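Local coordinates for oligopeptide-binding protein AppA (PDB 1XOC) that binds oligopeptides, tetra- and pentapeptides among them, for an oligopeptide permease that serves sporulation and genetic competence in Bacillus subtilis, at residues 38-43 with 47-52; 418-423 with 505-510. One frame throughout, in Å; residues are numbered along the deposited sequence.

In the fold
Both contacts border the bound peptide of this oligopeptide-binding protein, and their centres lie 12 Å apart. Contact 1 joins the loop leading into helix 43-52, with the helix's first residue, to the later part of that helix. Contact 2 joins the end of strand 414-420 to a loop late in the chain. They meet at Arg508. Its NH2 forms salt bridges to Asp47 OD1 at 2.9 Å and to Asp43 OD1 at 3.1 Å. Arg508 also packs on Asn50, and Ser420 packs on Asp43. Thr41 and Asp43 of contact 1 hydrogen-bond the peptide through their backbones. In contact 2, Gly418, Trp419 and Ser420 pair with it as an antiparallel strand, and Lys507 NZ reaches its backbone.

Contact 1 (38-43 with 47-52); sequences LYSTDD and DIENML. With ZN (zinc ion), chain O.
The side chains of Asp43 and Asp47 meet at a slant, one helical turn apart. Their closest carboxylate oxygens, Asp43 OD2 and Asp47 OD1, are 4.0 Å apart. The two planes are turned 65° from each other. Asp47 binds a zinc ion directly, and Asp43 reaches the metal through a water. The bond from Asp47 OD2 to the zinc is 2.3 Å, and three waters are also ligands. One of these waters donates to Asp43 OD2 at 2.5 Å, so Asp43 acts as a second-shell group for the metal. A further water lies within hydrogen-bonding distance of Asp43 OD2 and Asp47 OD1, but has more acceptors in reach than protons to give. The charge gathered by the two acids is probably offset by the zinc and by Arg508, which forms salt bridges to both. Tyr219 OH also hydrogen-bonds Asp47 OD2.

Behind this site the backbone ties the turn. Asp47 N donates to Asp43 O at 2.8 Å.

Farther back, Ser40 OG donates to Glu49 OE2 at 2.6 Å. The bond uses the syn lone pair of OE2, on the side of the other carboxylate oxygen. Glu49 CG lies anti to its carbonyl carbon (chi1 -70°), and the chain then runs extended (chi2 167°), which carries the buried carboxylate across to the loop. OE2 also accepts from Asn36 N, so two donors grip it.

Asp42 sits at the N-cap and caps a backbone nitrogen of the helix's first turn. Asp42 OD1 accepts from Trp398 NE1. The arrangement is an N-capped helix start whose Asp47, one turn on, binds zinc beside the peptide-binding cleft of a family 5 solute-binding protein.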
loop_
_atom_site.group_PDB
_atom_site.type_symbol
_atom_site.label_atom_id
_atom_site.label_comp_id
_atom_site.label_asym_id
_atom_site.label_seq_id
_atom_site.Cartn_x
_atom_site.Cartn_y
_atom_site.Cartn_z
ATOM N N LEU A 38 0.384 11.109 -7.705
ATOM C CA LEU A 38 1.098 12.128 -6.934
ATOM C C LEU A 38 0.422 12.417 -5.580
ATOM O O LEU A 38 1.038 13.027 -4.703
ATOM C CB LEU A 38 1.266 13.413 -7.741
ATOM C CG LEU A 38 1.984 13.290 -9.092
ATOM C CD1 LEU A 38 1.911 14.609 -9.864
ATOM C CD2 LEU A 38 3.399 12.847 -8.817
ATOM N N TYR A 39 -0.838 12.003 -5.384
ATOM C CA TYR A 39 -1.576 12.298 -4.193
ATOM C C TYR A 39 -2.125 11.097 -3.442
ATOM O O TYR A 39 -2.289 11.165 -2.229
ATOM C CB TYR A 39 -2.723 13.266 -4.542
ATOM C CG TYR A 39 -2.167 14.564 -5.093
ATOM C CD1 TYR A 39 -2.175 14.845 -6.451
ATOM C CD2 TYR A 39 -1.565 15.484 -4.253
ATOM C CE1 TYR A 39 -1.609 16.031 -6.932
ATOM C CE2 TYR A 39 -1.014 16.651 -4.718
ATOM C CZ TYR A 39 -1.023 16.926 -6.069
ATOM O OH TYR A 39 -0.451 18.128 -6.499
ATOM N N SER A 40 -2.480 10.036 -4.133
ATOM C CA SER A 40 -3.048 8.894 -3.475
ATOM C C SER A 40 -2.059 8.190 -2.560
ATOM O O SER A 40 -0.855 8.148 -2.848
ATOM C CB SER A 40 -3.644 7.915 -4.465
ATOM O OG SER A 40 -2.654 7.415 -5.332
ATOM N N THR A 41 -2.587 7.622 -1.477
ATOM C CA THR A 41 -1.753 6.847 -0.549
ATOM C C THR A 41 -2.264 5.418 -0.338
ATOM O O THR A 41 -1.653 4.671 0.432
ATOM C CB THR A 41 -1.526 7.545 0.805
ATOM O OG1 THR A 41 -2.798 7.760 1.439
ATOM C CG2 THR A 41 -0.829 8.906 0.648
ATOM N N ASP A 42 -3.370 5.056 -0.996
ATOM C CA ASP A 42 -4.103 3.818 -0.672
ATOM C C ASP A 42 -4.238 2.886 -1.861
ATOM O O ASP A 42 -4.302 3.328 -3.015
ATOM C CB ASP A 42 -5.469 4.130 -0.043
ATOM C CG ASP A 42 -6.485 4.613 -1.040
ATOM O OD1 ASP A 42 -7.359 3.796 -1.409
ATOM O OD2 ASP A 42 -6.404 5.776 -1.486
ATOM N N ASP A 43 -4.318 1.598 -1.597
ATOM C CA ASP A 43 -4.326 0.617 -2.659
ATOM C C ASP A 43 -5.564 0.636 -3.552
ATOM O O ASP A 43 -5.506 0.302 -4.713
ATOM C CB ASP A 43 -4.171 -0.768 -2.091
ATOM C CG ASP A 43 -3.307 -1.637 -2.973
ATOM O OD1 ASP A 43 -2.206 -1.179 -3.393
ATOM O OD2 ASP A 43 -3.736 -2.773 -3.262
ATOM N N ASP A 47 -5.277 0.795 -7.485
ATOM C CA ASP A 47 -5.879 -0.187 -8.401
ATOM C C ASP A 47 -6.496 0.487 -9.633
ATOM O O ASP A 47 -6.341 -0.014 -10.771
ATOM C CB ASP A 47 -6.992 -0.999 -7.727
ATOM C CG ASP A 47 -6.486 -2.082 -6.793
ATOM O OD1 ASP A 47 -5.313 -2.544 -6.904
ATOM O OD2 ASP A 47 -7.356 -2.496 -5.984
ATOM N N ILE A 48 -7.225 1.574 -9.425
ATOM C CA ILE A 48 -7.877 2.235 -10.548
ATOM C C ILE A 48 -6.821 2.974 -11.415
ATOM O O ILE A 48 -6.881 2.937 -12.657
ATOM C CB ILE A 48 -8.951 3.161 -10.044
ATOM C CG1 ILE A 48 -9.938 2.387 -9.182
ATOM C CG2 ILE A 48 -9.646 3.851 -11.224
ATOM C CD1 ILE A 48 -10.741 1.375 -9.891
ATOM N N GLU A 49 -5.878 3.664 -10.759
ATOM C CA GLU A 49 -4.807 4.363 -11.462
ATOM C C GLU A 49 -4.050 3.463 -12.441
ATOM O O GLU A 49 -3.730 3.866 -13.555
ATOM C CB GLU A 49 -3.804 4.925 -10.433
ATOM C CG GLU A 49 -4.359 6.078 -9.620
ATOM C CD GLU A 49 -3.504 6.426 -8.416
ATOM O OE1 GLU A 49 -2.444 5.811 -8.228
ATOM O OE2 GLU A 49 -3.879 7.331 -7.635
ATOM N N ASN A 50 -3.809 2.234 -12.024
ATOM C CA ASN A 50 -3.054 1.302 -12.878
ATOM C C ASN A 50 -3.841 0.826 -14.096
ATOM O O ASN A 50 -3.242 0.271 -15.033
ATOM C CB ASN A 50 -2.463 0.158 -12.057
ATOM C CG ASN A 50 -1.189 0.591 -11.360
ATOM O OD1 ASN A 50 -1.214 1.295 -10.351
ATOM N ND2 ASN A 50 -0.076 0.259 -11.956
ATOM N N MET A 51 -5.161 1.019 -14.106
ATOM C CA MET A 51 -5.994 0.753 -15.286
ATOM C C MET A 51 -6.145 1.974 -16.159
ATOM O O MET A 51 -6.238 1.863 -17.374
ATOM C CB MET A 51 -7.374 0.209 -14.884
ATOM C CG MET A 51 -7.273 -1.207 -14.380
ATOM S SD MET A 51 -8.845 -2.021 -14.018
ATOM C CE MET A 51 -9.315 -1.144 -12.544
ATOM N N LEU A 52 -6.246 3.157 -15.538
ATOM C CA LEU A 52 -6.448 4.415 -16.306
ATOM C C LEU A 52 -5.218 5.003 -16.989
ATOM O O LEU A 52 -5.360 5.690 -18.004
ATOM C CB LEU A 52 -7.014 5.528 -15.403
ATOM C CG LEU A 52 -8.410 5.358 -14.820
ATOM C CD1 LEU A 52 -8.727 6.372 -13.774
ATOM C CD2 LEU A 52 -9.373 5.406 -15.955
HETATM ZN ZN ZN O . -6.658 -4.382 -4.841
HETATM O O HOH W 1 -4.018 -4.801 -5.628
HETATM O O HOH W 2 -6.187 -3.113 -3.103
HETATM O O HOH W 3 -7.826 -6.359 -4.041
HETATM O O HOH W 4 -8.488 -5.363 -5.976
#

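Contact 2 (418-423 with 505-510); sequences GWSLST and HPKRDL
Lys507 NZ is gripped by three groups. It donates to Ser420 OG at 2.9 Å and to Leu421 O, also at 2.9 Å, and it hydrogen-bonds the backbone of the bound peptide. The Leu421 bond comes from above the carbonyl plane, 60° out of it. The lysine chain runs extended from CB to CE and bends only at its last torsion (chi4 72°), which turns the amine in toward Ser420 and Leu421.

Thr423 CG2 touches Lys507 CD at 3.8 Å, and the two side chains cross at about a right angle. Ser420 OG points to the lysine because it stands anti to its own backbone nitrogen (chi1 175°). It also donates to a water at 2.7 Å. That water donates to Lys507 O, so a second link joins the same two residues.

The loop is braced at its root, where Lys507 N donates to His505 ND1 at 3.2 Å, in the plane of the ring. With an alanine here in place of Lys507, Ser420 OG, Leu421 O and the peptide backbone are likely to lose the amine that ties them, and a gap would probably open beside Thr423 CG2. The chemistry implies that a buried amine, probably charged, couples strand 414-420 and the 505-510 loop to the peptide's main chain.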
loop_
_atom_site.group_PDB
_atom_site.type_symbol
_atom_site.label_atom_id
_atom_site.label_comp_id
_atom_site.label_asym_id
_atom_site.label_seq_id
_atom_site.Cartn_x
_atom_site.Cartn_y
_atom_site.Cartn_z
ATOM N N GLY A 418 -2.797 -2.368 7.248
ATOM C CA GLY A 418 -1.760 -3.028 6.471
ATOM C C GLY A 418 -1.007 -2.117 5.528
ATOM O O GLY A 418 -1.492 -1.064 5.136
ATOM N N TRP A 419 0.181 -2.571 5.136
ATOM C CA TRP A 419 0.945 -1.996 4.006
ATOM C C TRP A 419 0.971 -2.953 2.822
ATOM O O TRP A 419 1.217 -4.124 3.001
ATOM C CB TRP A 419 2.410 -1.734 4.408
ATOM C CG TRP A 419 2.593 -0.518 5.284
ATOM C CD1 TRP A 419 3.067 -0.484 6.568
ATOM C CD2 TRP A 419 2.321 0.844 4.928
ATOM N NE1 TRP A 419 3.075 0.809 7.037
ATOM C CE2 TRP A 419 2.611 1.643 6.060
ATOM C CE3 TRP A 419 1.852 1.453 3.785
ATOM C CZ2 TRP A 419 2.482 3.025 6.051
ATOM C CZ3 TRP A 419 1.707 2.845 3.782
ATOM C CH2 TRP A 419 1.996 3.599 4.917
ATOM N N SER A 420 0.680 -2.445 1.635
ATOM C CA SER A 420 1.111 -3.065 0.368
ATOM C C SER A 420 2.514 -2.534 0.113
ATOM O O SER A 420 2.704 -1.373 -0.204
ATOM C CB SER A 420 0.179 -2.654 -0.759
ATOM O OG SER A 420 0.676 -3.153 -1.974
ATOM N N LEU A 421 3.510 -3.391 0.274
ATOM C CA LEU A 421 4.864 -2.909 0.345
ATOM C C LEU A 421 5.422 -2.497 -0.984
ATOM O O LEU A 421 4.983 -2.935 -2.026
ATOM C CB LEU A 421 5.753 -3.978 0.985
ATOM C CG LEU A 421 5.396 -4.231 2.453
ATOM C CD1 LEU A 421 5.964 -5.544 2.949
ATOM C CD2 LEU A 421 5.839 -3.086 3.356
ATOM N N SER A 422 6.409 -1.619 -0.945
ATOM C CA SER A 422 7.143 -1.313 -2.157
ATOM C C SER A 422 7.866 -2.559 -2.657
ATOM O O SER A 422 8.360 -3.375 -1.855
ATOM C CB SER A 422 8.175 -0.228 -1.888
ATOM O OG SER A 422 8.780 0.138 -3.109
ATOM N N THR A 423 7.984 -2.685 -3.976
ATOM C CA THR A 423 8.721 -3.800 -4.577
ATOM C C THR A 423 10.227 -3.610 -4.480
ATOM O O THR A 423 10.996 -4.553 -4.690
ATOM C CB THR A 423 8.332 -4.039 -6.075
ATOM O OG1 THR A 423 8.558 -2.858 -6.824
ATOM C CG2 THR A 423 6.875 -4.402 -6.210
ATOM N N HIS A 505 0.246 -11.819 -9.302
ATOM C CA HIS A 505 1.159 -10.757 -8.913
ATOM C C HIS A 505 0.940 -10.459 -7.428
ATOM O O HIS A 505 -0.219 -10.209 -7.003
ATOM C CB HIS A 505 0.924 -9.527 -9.772
ATOM C CG HIS A 505 2.020 -8.497 -9.717
ATOM N ND1 HIS A 505 2.308 -7.749 -8.595
ATOM C CD2 HIS A 505 2.868 -8.068 -10.679
ATOM C CE1 HIS A 505 3.311 -6.923 -8.868
ATOM N NE2 HIS A 505 3.683 -7.117 -10.128
ATOM N N PRO A 506 2.003 -10.456 -6.615
ATOM C CA PRO A 506 1.808 -10.349 -5.160
ATOM C C PRO A 506 1.437 -8.963 -4.620
ATOM O O PRO A 506 1.020 -8.857 -3.438
ATOM C CB PRO A 506 3.148 -10.831 -4.611
ATOM C CG PRO A 506 4.116 -10.421 -5.645
ATOM C CD PRO A 506 3.427 -10.711 -6.944
ATOM N N LYS A 507 1.548 -7.947 -5.472
ATOM C CA LYS A 507 1.239 -6.576 -5.118
ATOM C C LYS A 507 0.045 -5.977 -5.870
ATOM O O LYS A 507 -0.819 -5.287 -5.266
ATOM C CB LYS A 507 2.483 -5.704 -5.315
ATOM C CG LYS A 507 2.221 -4.252 -4.872
ATOM C CD LYS A 507 3.440 -3.354 -4.982
ATOM C CE LYS A 507 3.073 -1.879 -4.720
ATOM N NZ LYS A 507 2.785 -1.630 -3.299
ATOM N N ARG A 508 -0.014 -6.197 -7.177
ATOM C CA ARG A 508 -1.100 -5.664 -8.005
ATOM C C ARG A 508 -2.132 -6.738 -8.339
ATOM O O ARG A 508 -1.895 -7.586 -9.214
ATOM C CB ARG A 508 -0.565 -5.040 -9.295
ATOM C CG ARG A 508 0.180 -3.764 -9.157
ATOM C CD ARG A 508 -0.711 -2.551 -9.439
ATOM N NE ARG A 508 -1.762 -2.376 -8.451
ATOM C CZ ARG A 508 -1.567 -1.922 -7.219
ATOM N NH1 ARG A 508 -0.349 -1.580 -6.819
ATOM N NH2 ARG A 508 -2.591 -1.807 -6.381
ATOM N N ASP A 509 -3.279 -6.707 -7.658
ATOM C CA ASP A 509 -4.308 -7.748 -7.823
ATOM C C ASP A 509 -4.818 -7.844 -9.243
ATOM O O ASP A 509 -5.179 -8.914 -9.696
ATOM C CB ASP A 509 -5.507 -7.519 -6.872
ATOM C CG ASP A 509 -5.206 -7.922 -5.466
ATOM O OD1 ASP A 509 -4.051 -8.368 -5.187
ATOM O OD2 ASP A 509 -6.139 -7.831 -4.629
ATOM N N LEU A 510 -4.838 -6.707 -9.913
ATOM C CA LEU A 510 -5.340 -6.618 -11.285
ATOM C C LEU A 510 -4.187 -6.443 -12.273
ATOM O O LEU A 510 -4.364 -5.915 -13.357
ATOM C CB LEU A 510 -6.348 -5.479 -11.401
ATOM C CG LEU A 510 -7.507 -5.530 -10.378
ATOM C CD1 LEU A 510 -8.493 -4.370 -10.541
ATOM C CD2 LEU A 510 -8.254 -6.863 -10.479
HETATM O O HOH W 5 -1.574 -4.312 -2.982
#